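CCHC-type domain-containing protein (Trypanosoma brucei brucei, PDB 7C4C) probably trims RNA from its 3' end as an RNase D-type, metal-dependent exonuclease, and carries CCHC zinc knuckles that also bind nucleotides. Local coordinates at residues 38-43 / 60-65; 15-20 / 69-74; 103-108 / 224-229. All coordinates share one frame; numbering follows the deposited sequence.

Interaction 1 of 3, residues 38-43 / 60-65; sequences IALDIE and VQACSD. With MN (manganese (II) ion), chain H; MN (manganese (II) ion), chain I; 5GP (guanosine-5'-monophosphate), chain N.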
# COMPACT_ATOMS: atom_id res chain seq x y z
N ILE A 38 -7.96 5.43 -14.68
CA ILE A 38 -8.82 4.25 -14.60
C ILE A 38 -8.02 3.15 -13.94
O ILE A 38 -6.98 2.74 -14.46
CB ILE A 38 -9.28 3.78 -15.99
CG1 ILE A 38 -9.86 4.95 -16.77
CG2 ILE A 38 -10.29 2.67 -15.85
CD1 ILE A 38 -10.22 4.60 -18.21
N ALA A 39 -8.49 2.68 -12.78
CA ALA A 39 -7.91 1.49 -12.18
C ALA A 39 -8.35 0.27 -12.97
O ALA A 39 -9.50 0.19 -13.40
CB ALA A 39 -8.35 1.35 -10.73
N LEU A 40 -7.45 -0.68 -13.14
CA LEU A 40 -7.74 -1.87 -13.93
C LEU A 40 -7.26 -3.12 -13.21
O LEU A 40 -6.27 -3.09 -12.48
CB LEU A 40 -7.07 -1.81 -15.30
CG LEU A 40 -7.65 -0.82 -16.31
CD1 LEU A 40 -6.78 -0.86 -17.55
CD2 LEU A 40 -9.09 -1.19 -16.64
N ASP A 41 -7.98 -4.22 -13.44
CA ASP A 41 -7.61 -5.53 -12.93
C ASP A 41 -8.33 -6.59 -13.76
O ASP A 41 -9.29 -6.30 -14.47
CB ASP A 41 -7.95 -5.63 -11.43
CG ASP A 41 -7.24 -6.79 -10.74
OD1 ASP A 41 -6.01 -6.95 -10.93
OD2 ASP A 41 -7.91 -7.52 -9.99
N ILE A 42 -7.84 -7.83 -13.66
CA ILE A 42 -8.32 -8.94 -14.48
C ILE A 42 -8.56 -10.15 -13.60
O ILE A 42 -7.73 -10.47 -12.74
CB ILE A 42 -7.32 -9.28 -15.60
CG1 ILE A 42 -7.26 -8.14 -16.61
CG2 ILE A 42 -7.67 -10.57 -16.31
CD1 ILE A 42 -6.33 -8.43 -17.73
N GLU A 43 -9.68 -10.82 -13.80
CA GLU A 43 -9.91 -12.14 -13.23
C GLU A 43 -9.97 -13.15 -14.37
O GLU A 43 -10.68 -12.92 -15.37
CB GLU A 43 -11.20 -12.20 -12.40
CG GLU A 43 -11.28 -11.27 -11.18
CD GLU A 43 -10.14 -11.42 -10.18
OE1 GLU A 43 -9.81 -10.40 -9.55
OE2 GLU A 43 -9.58 -12.53 -10.01
N VAL A 60 -12.65 -8.23 -16.86
CA VAL A 60 -11.78 -7.07 -16.74
C VAL A 60 -12.55 -6.06 -15.90
O VAL A 60 -13.67 -5.67 -16.26
CB VAL A 60 -11.41 -6.48 -18.11
CG1 VAL A 60 -10.66 -5.17 -17.94
CG2 VAL A 60 -10.55 -7.46 -18.89
N GLN A 61 -11.98 -5.66 -14.76
CA GLN A 61 -12.62 -4.73 -13.84
C GLN A 61 -12.02 -3.34 -14.03
O GLN A 61 -10.80 -3.21 -14.18
CB GLN A 61 -12.44 -5.16 -12.39
CG GLN A 61 -12.85 -6.59 -12.11
CD GLN A 61 -11.68 -7.55 -12.16
OE1 GLN A 61 -11.34 -8.09 -13.21
NE2 GLN A 61 -11.08 -7.80 -11.00
N ALA A 62 -12.87 -2.32 -14.03
CA ALA A 62 -12.40 -0.97 -14.27
C ALA A 62 -13.13 0.01 -13.36
O ALA A 62 -14.36 -0.04 -13.24
CB ALA A 62 -12.60 -0.57 -15.73
N CYS A 63 -12.38 0.91 -12.73
CA CYS A 63 -12.94 1.89 -11.81
C CYS A 63 -12.20 3.20 -12.00
O CYS A 63 -10.99 3.25 -11.77
CB CYS A 63 -12.82 1.40 -10.36
SG CYS A 63 -13.56 2.51 -9.17
N SER A 64 -12.92 4.25 -12.39
CA SER A 64 -12.29 5.49 -12.81
C SER A 64 -12.71 6.63 -11.90
O SER A 64 -13.65 6.51 -11.10
CB SER A 64 -12.64 5.84 -14.26
OG SER A 64 -13.58 6.90 -14.29
N ASP A 65 -12.01 7.76 -12.04
CA ASP A 65 -12.37 8.96 -11.30
C ASP A 65 -13.47 9.76 -11.98
O ASP A 65 -13.75 10.89 -11.57
CB ASP A 65 -11.14 9.84 -11.07
CG ASP A 65 -10.42 10.24 -12.36
OD1 ASP A 65 -11.03 10.29 -13.45
OD2 ASP A 65 -9.20 10.52 -12.28
MN MN H . -8.09 -9.38 -8.80
MN MN I . -4.66 -8.46 -10.48
P 5GP N . -5.23 -10.80 -9.00
O1P 5GP N . -5.34 -11.01 -7.51
O2P 5GP N . -6.19 -9.78 -9.57
O3P 5GP N . -3.81 -10.65 -9.52
O5' 5GP N . -5.73 -12.17 -9.66
C5' 5GP N . -5.83 -12.29 -11.07
C4' 5GP N . -5.94 -13.73 -11.53
O4' 5GP N . -4.76 -14.47 -11.15
C3' 5GP N . -7.09 -14.55 -10.96
O3' 5GP N . -8.34 -14.30 -11.59
C2' 5GP N . -6.60 -15.97 -11.13
O2' 5GP N . -6.75 -16.39 -12.48
C1' 5GP N . -5.10 -15.81 -10.86
N9 5GP N . -4.78 -16.08 -9.45
C8 5GP N . -4.64 -15.16 -8.48
N7 5GP N . -4.33 -15.77 -7.31
C5 5GP N . -4.26 -17.09 -7.58
C6 5GP N . -3.97 -18.19 -6.79
O6 5GP N . -3.72 -18.00 -5.57
N1 5GP N . -3.98 -19.41 -7.34
C2 5GP N . -4.25 -19.59 -8.64
N2 5GP N . -4.25 -20.84 -9.16
N3 5GP N . -4.54 -18.53 -9.45
C4 5GP N . -4.54 -17.28 -8.92
O HOH W 1 -3.13 -7.40 -11.45
O HOH W 2 -4.97 -9.55 -12.42
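D41 and Q61 face each other as a hydrogen-bonded pair in the antiparallel ladder that joins strands 37-44 and 57-64 within the RNase H-like exonuclease sheet. D41 and E43 match the D-x-E motif of DEDD exonucleases. Packing is tight on the apolar face, which L40, I42, V60 and A62 share and where helix 80-91 packs on L40 and V60. There L40 lays CD2 against A62 CB at 3.7 Å, and I42 runs alongside V60, pointing the same way. Backbone bonds hold the register, among them A39 N to C63 O at 2.8 Å, and A39 and C63 turn their side chains toward helix 182-202.

On the face of A39 and C63, where D41 and Q61 also lie, the metal end is polar and partly hydrated. D41 CG lies opposite the backbone N (chi1 -163°), which sends the carboxylate to both manganese ions: OD1 binds one and OD2 the other, and E43 OE1 and D191 complete the protein ligands of the second. The bend of Q61 at chi2 brings its amide across the E43 chain, where NE2 makes its main bond to A188 O and a weak one to E43 OE1 at 3.2 Å, so Q61 acts as a second-shell residue. The manganese ion held by D41 OD1 also carries two waters. GMP closes the site: its O2P bridges both metals, and its O3' donates to E43 OE2 at 2.7 Å.

Interaction 2 of 3, residues 15-20 / 69-74; sequences PYRVVD and VVFLFD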
# COMPACT_ATOMS: atom_id res chain seq x y z
N PRO A 15 -20.74 1.11 -6.06
CA PRO A 15 -21.40 -0.14 -6.48
C PRO A 15 -20.75 -0.69 -7.74
O PRO A 15 -20.14 0.05 -8.52
CB PRO A 15 -22.84 0.30 -6.77
CG PRO A 15 -22.76 1.77 -7.03
CD PRO A 15 -21.61 2.29 -6.19
N TYR A 16 -20.88 -2.00 -7.94
CA TYR A 16 -20.40 -2.56 -9.19
C TYR A 16 -21.54 -2.62 -10.19
O TYR A 16 -22.71 -2.57 -9.83
CB TYR A 16 -19.78 -3.95 -9.00
CG TYR A 16 -20.66 -5.00 -8.37
CD1 TYR A 16 -21.63 -5.68 -9.11
CD2 TYR A 16 -20.50 -5.35 -7.03
CE1 TYR A 16 -22.42 -6.65 -8.53
CE2 TYR A 16 -21.28 -6.32 -6.44
CZ TYR A 16 -22.24 -6.97 -7.19
OH TYR A 16 -23.04 -7.93 -6.60
N ARG A 17 -21.17 -2.75 -11.46
CA ARG A 17 -22.14 -2.87 -12.54
C ARG A 17 -21.63 -3.90 -13.54
O ARG A 17 -20.57 -3.71 -14.14
CB ARG A 17 -22.36 -1.52 -13.23
CG ARG A 17 -23.80 -1.28 -13.62
CD ARG A 17 -24.22 0.14 -13.29
NE ARG A 17 -23.90 1.07 -14.37
CZ ARG A 17 -24.05 2.39 -14.27
NH1 ARG A 17 -24.48 2.93 -13.14
NH2 ARG A 17 -23.74 3.16 -15.31
N VAL A 18 -22.38 -4.98 -13.72
CA VAL A 18 -21.95 -6.01 -14.67
C VAL A 18 -22.21 -5.50 -16.08
O VAL A 18 -23.33 -5.12 -16.42
CB VAL A 18 -22.66 -7.34 -14.42
CG1 VAL A 18 -21.99 -8.42 -15.24
CG2 VAL A 18 -22.62 -7.69 -12.96
N VAL A 19 -21.17 -5.50 -16.90
CA VAL A 19 -21.24 -5.11 -18.30
C VAL A 19 -21.11 -6.38 -19.12
O VAL A 19 -20.00 -6.89 -19.32
CB VAL A 19 -20.13 -4.10 -18.65
CG1 VAL A 19 -20.22 -3.70 -20.09
CG2 VAL A 19 -20.21 -2.89 -17.73
N ASP A 20 -22.25 -6.91 -19.59
CA ASP A 20 -22.28 -8.18 -20.32
C ASP A 20 -23.09 -8.12 -21.61
O ASP A 20 -23.44 -9.18 -22.15
CB ASP A 20 -22.86 -9.30 -19.45
CG ASP A 20 -24.19 -8.93 -18.83
OD1 ASP A 20 -24.75 -7.88 -19.20
OD2 ASP A 20 -24.66 -9.69 -17.96
N VAL A 69 -18.59 4.27 -9.80
CA VAL A 69 -19.10 2.97 -10.19
C VAL A 69 -17.92 2.11 -10.60
O VAL A 69 -16.92 2.61 -11.14
CB VAL A 69 -20.13 3.08 -11.33
CG1 VAL A 69 -19.49 3.70 -12.58
CG2 VAL A 69 -20.70 1.71 -11.68
N VAL A 70 -18.02 0.82 -10.33
CA VAL A 70 -17.04 -0.16 -10.78
C VAL A 70 -17.68 -0.94 -11.92
O VAL A 70 -18.72 -1.59 -11.73
CB VAL A 70 -16.64 -1.10 -9.63
CG1 VAL A 70 -15.89 -2.27 -10.20
CG2 VAL A 70 -15.82 -0.34 -8.60
N PHE A 71 -17.08 -0.85 -13.10
CA PHE A 71 -17.53 -1.66 -14.23
C PHE A 71 -16.86 -3.02 -14.19
O PHE A 71 -15.64 -3.11 -14.08
CB PHE A 71 -17.22 -0.96 -15.55
CG PHE A 71 -17.95 0.31 -15.72
CD1 PHE A 71 -19.30 0.32 -15.94
CD2 PHE A 71 -17.27 1.51 -15.65
CE1 PHE A 71 -19.99 1.53 -16.09
CE2 PHE A 71 -17.94 2.72 -15.81
CZ PHE A 71 -19.30 2.71 -16.03
N LEU A 72 -17.67 -4.08 -14.26
CA LEU A 72 -17.17 -5.44 -14.40
C LEU A 72 -17.53 -5.95 -15.80
O LEU A 72 -18.65 -6.40 -16.03
CB LEU A 72 -17.73 -6.37 -13.33
CG LEU A 72 -17.60 -6.01 -11.85
CD1 LEU A 72 -18.18 -7.11 -10.95
CD2 LEU A 72 -16.15 -5.70 -11.45
N PHE A 73 -16.56 -5.87 -16.71
CA PHE A 73 -16.72 -6.30 -18.09
C PHE A 73 -16.67 -7.82 -18.18
O PHE A 73 -15.60 -8.42 -17.99
CB PHE A 73 -15.65 -5.66 -18.97
CG PHE A 73 -15.73 -4.17 -19.02
CD1 PHE A 73 -16.69 -3.55 -19.80
CD2 PHE A 73 -14.87 -3.39 -18.27
CE1 PHE A 73 -16.76 -2.17 -19.86
CE2 PHE A 73 -14.94 -1.99 -18.33
CZ PHE A 73 -15.88 -1.39 -19.13
N ASP A 74 -17.82 -8.44 -18.47
CA ASP A 74 -17.90 -9.89 -18.69
C ASP A 74 -17.32 -10.19 -20.06
O ASP A 74 -18.04 -10.46 -21.03
CB ASP A 74 -19.35 -10.36 -18.57
CG ASP A 74 -19.47 -11.89 -18.63
OD1 ASP A 74 -18.50 -12.56 -19.04
OD2 ASP A 74 -20.57 -12.41 -18.29
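V19 packs against the rings of F71 and F73, and with R17 and L72 it accounts for the largest areas buried where strand 16-19, an edge of the sheet, runs parallel to strand 70-74. Its two methyls divide the work. With CG1 opposite the backbone N (chi1 -180°), that branch lies alongside F73 and reaches CD1 at 3.5 Å, leaving CG2 to touch F71 CD1 at 3.8 Å. Beyond these rings stands helix 22-33, which follows strand 16-19 in the chain and closes this side of the sheet; L25 and A28 meet F73 there.

R17 binds through backbone and side chain alike. Its N donates to V70 O at 2.7 Å, and its O accepts from L72 N in a nearly straight bond (178°), the alternating pattern of parallel strands. Bends at chi2 and chi3 fold the chain across V69, whose CG2 lies over one face of the guanidinium. The group stands nearly perpendicular to the F71 ring, and its NH2 reaches E27 of helix 22-33 in a salt bridge.

L72 points to the other side of the sheet, where CD1 packs against Y16 CB at 4.0 Å; L185 of helix 182-202 touches both residues. L72 O takes the N-H of V19, and V19 O in turn accepts from D74 N. At this end D20 and D74 meet through their CB atoms at 3.8 Å. D74 is the N-cap of the helix that follows, and its OD2 is also engaged by T77 and R178. The chemistry thus implies an edge pairing set by backbone bonds and aromatic packing, with R17 and D74 held by salt bridges to residues outside the two strands.

Interaction 3 of 3, residues 103-108 / 224-229; sequences CRRDVE and EHYAVG. With 5GP (guanosine-5'-monophosphate), chain P.
Y226, at the end of helix 212-226, lays its ring against R104 and its CB against V107 of helix 104-114, and has the most surface buried of any residue in the contact. The CH-pi interaction comes from R104, whose CG sits over one face of the ring, 3.9 Å from the centroid and 23° off the normal. The two side chains run alongside each other, pointing the same way, and H225 CD2 lies over the opposite ring face, so the ring is clasped between them. Aliphatic contacts continue from V107, whose CG1 meets Y226 CB at 3.6 Å and A227 CB at 3.8 Å, the latter where the chain leaves the helix. Close by, the backbones touch through a CA-H...O contact from E108 CA to Y226 O at 3.3 Å.

Polar groups lie at the ring's edge and beyond it. R105 is bent at chi2 and chi3, which curls its guanidinium back to the ring edge, with NH2 3.9 Å from Y226 CE1 and the two planes nearly perpendicular. In the same helix R105 grips E108 side-on: NE and NH2 both reach OE1, from the same face of the carboxylate, and NH2 stands 3.0 Å away as a salt bridge. E108 OE2 accepts from V232 N, and R105 NH1 pairs with E235. The tyrosine hydroxyl is bonded to A236 N, while R104 is held by D102, D237 and P240 O.

Beyond R104 a second GMP approaches, its O2' 3.6 Å from R104 NH2. The contact joins the start of helix 104-114 to the end of helix 212-226; the former bears the manganese-site residue D106, which probably corresponds to the second aspartate of the DEDD set.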
# COMPACT_ATOMS: atom_id res chain seq x y z
N CYS A 103 1.34 -5.32 -12.76
CA CYS A 103 0.75 -5.34 -14.09
C CYS A 103 1.26 -6.47 -14.96
O CYS A 103 0.74 -6.65 -16.06
CB CYS A 103 1.01 -4.02 -14.81
SG CYS A 103 2.73 -3.77 -15.29
N ARG A 104 2.26 -7.24 -14.48
CA ARG A 104 3.04 -8.15 -15.33
C ARG A 104 2.16 -9.15 -16.08
O ARG A 104 2.12 -9.17 -17.31
CB ARG A 104 4.09 -8.88 -14.49
CG ARG A 104 5.27 -8.01 -14.09
CD ARG A 104 6.13 -8.68 -13.06
NE ARG A 104 5.40 -8.97 -11.83
CZ ARG A 104 5.93 -9.52 -10.75
NH1 ARG A 104 7.22 -9.84 -10.73
NH2 ARG A 104 5.18 -9.75 -9.68
N ARG A 105 1.46 -10.00 -15.33
CA ARG A 105 0.64 -11.01 -15.98
C ARG A 105 -0.60 -10.41 -16.65
O ARG A 105 -1.06 -10.93 -17.67
CB ARG A 105 0.25 -12.07 -14.97
CG ARG A 105 1.40 -12.44 -14.07
CD ARG A 105 1.90 -13.82 -14.35
NE ARG A 105 2.54 -13.95 -15.66
CZ ARG A 105 3.86 -13.84 -15.86
NH1 ARG A 105 4.66 -13.55 -14.83
NH2 ARG A 105 4.37 -14.01 -17.07
N ASP A 106 -1.15 -9.33 -16.09
CA ASP A 106 -2.34 -8.73 -16.69
C ASP A 106 -2.01 -8.18 -18.07
O ASP A 106 -2.78 -8.36 -19.02
CB ASP A 106 -2.89 -7.63 -15.80
CG ASP A 106 -3.36 -8.14 -14.44
OD1 ASP A 106 -3.58 -9.36 -14.29
OD2 ASP A 106 -3.53 -7.31 -13.52
N VAL A 107 -0.86 -7.53 -18.19
CA VAL A 107 -0.43 -6.97 -19.46
C VAL A 107 -0.10 -8.08 -20.44
O VAL A 107 -0.40 -7.98 -21.64
CB VAL A 107 0.76 -6.03 -19.22
CG1 VAL A 107 1.83 -6.24 -20.27
CG2 VAL A 107 0.27 -4.61 -19.19
N GLU A 108 0.52 -9.15 -19.97
CA GLU A 108 0.74 -10.32 -20.82
C GLU A 108 -0.58 -10.81 -21.40
O GLU A 108 -0.69 -11.06 -22.61
CB GLU A 108 1.42 -11.42 -20.02
CG GLU A 108 1.82 -12.62 -20.83
CD GLU A 108 2.37 -13.69 -19.94
OE1 GLU A 108 1.92 -13.77 -18.78
OE2 GLU A 108 3.26 -14.45 -20.38
N GLU A 224 6.67 -2.97 -21.84
CA GLU A 224 7.42 -3.38 -23.02
C GLU A 224 7.90 -4.82 -22.89
O GLU A 224 7.92 -5.57 -23.87
CB GLU A 224 8.61 -2.46 -23.25
CG GLU A 224 8.26 -1.09 -23.84
CD GLU A 224 7.71 -1.16 -25.27
OE1 GLU A 224 6.71 -0.47 -25.55
OE2 GLU A 224 8.29 -1.90 -26.10
N HIS A 225 8.29 -5.22 -21.68
CA HIS A 225 8.79 -6.57 -21.48
C HIS A 225 7.68 -7.60 -21.55
O HIS A 225 7.90 -8.72 -22.02
CB HIS A 225 9.50 -6.67 -20.14
CG HIS A 225 10.21 -7.97 -19.93
ND1 HIS A 225 11.55 -8.13 -20.17
CD2 HIS A 225 9.76 -9.17 -19.49
CE1 HIS A 225 11.91 -9.37 -19.90
NE2 HIS A 225 10.84 -10.03 -19.49
N TYR A 226 6.46 -7.25 -21.10
CA TYR A 226 5.42 -8.25 -20.92
C TYR A 226 4.33 -8.22 -21.98
O TYR A 226 3.54 -9.17 -22.04
CB TYR A 226 4.79 -8.11 -19.52
CG TYR A 226 5.68 -8.73 -18.48
CD1 TYR A 226 5.62 -10.10 -18.22
CD2 TYR A 226 6.63 -7.97 -17.82
CE1 TYR A 226 6.46 -10.69 -17.30
CE2 TYR A 226 7.47 -8.55 -16.90
CZ TYR A 226 7.39 -9.90 -16.65
OH TYR A 226 8.25 -10.46 -15.73
N ALA A 227 4.27 -7.20 -22.82
CA ALA A 227 3.30 -7.14 -23.91
C ALA A 227 4.05 -7.38 -25.21
O ALA A 227 4.52 -6.44 -25.86
CB ALA A 227 2.57 -5.80 -23.92
N VAL A 228 4.17 -8.65 -25.60
CA VAL A 228 4.98 -9.00 -26.76
C VAL A 228 4.22 -9.92 -27.71
O VAL A 228 4.79 -10.46 -28.66
CB VAL A 228 6.31 -9.65 -26.32
CG1 VAL A 228 7.13 -8.67 -25.52
CG2 VAL A 228 6.04 -10.93 -25.52
N GLY A 229 2.92 -10.10 -27.47
CA GLY A 229 2.10 -10.91 -28.34
C GLY A 229 2.24 -12.41 -28.15
O GLY A 229 1.49 -13.17 -28.77
P 5GP P . 4.17 -11.93 -1.32
O1P 5GP P . 5.25 -11.43 -0.38
O2P 5GP P . 4.62 -13.08 -2.19
O3P 5GP P . 2.82 -12.14 -0.68
O5' 5GP P . 3.93 -10.73 -2.34
C5' 5GP P . 2.68 -10.57 -3.00
C4' 5GP P . 2.86 -10.04 -4.41
O4' 5GP P . 4.10 -10.54 -4.97
C3' 5GP P . 1.78 -10.44 -5.41
O3' 5GP P . 0.64 -9.59 -5.41
C2' 5GP P . 2.53 -10.44 -6.74
O2' 5GP P . 2.66 -9.12 -7.24
C1' 5GP P . 3.90 -10.96 -6.30
N9 5GP P . 3.98 -12.44 -6.33
C8 5GP P . 4.53 -13.20 -5.37
N7 5GP P . 4.44 -14.51 -5.70
C5 5GP P . 3.82 -14.57 -6.90
C6 5GP P . 3.46 -15.63 -7.72
O6 5GP P . 3.72 -16.80 -7.36
N1 5GP P . 2.84 -15.38 -8.88
C2 5GP P . 2.56 -14.12 -9.27
N2 5GP P . 1.94 -13.89 -10.46
N3 5GP P . 2.91 -13.08 -8.49
C4 5GP P . 3.54 -13.27 -7.30

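Interactions 1 and 2 belong to the same mixed sheet, where strand 70-74 pairs antiparallel with 57-64 and parallel with the outermost strand 16-19. Backbone bonds join them directly, F71 to A62 and F73 to V60. Interaction 1 is wholly buried and carries metal ligands, whereas interaction 2, at the sheet's rim, is partly exposed and relies on parallel backbone pairing and aromatic packing. Interaction 3 is another buried contact, but between helices, with CH-pi and aliphatic packing and no hydrogen bond across it. It touches interaction 1 through D106, which lies close to D41 at the metal site, and stands clear of interaction 2.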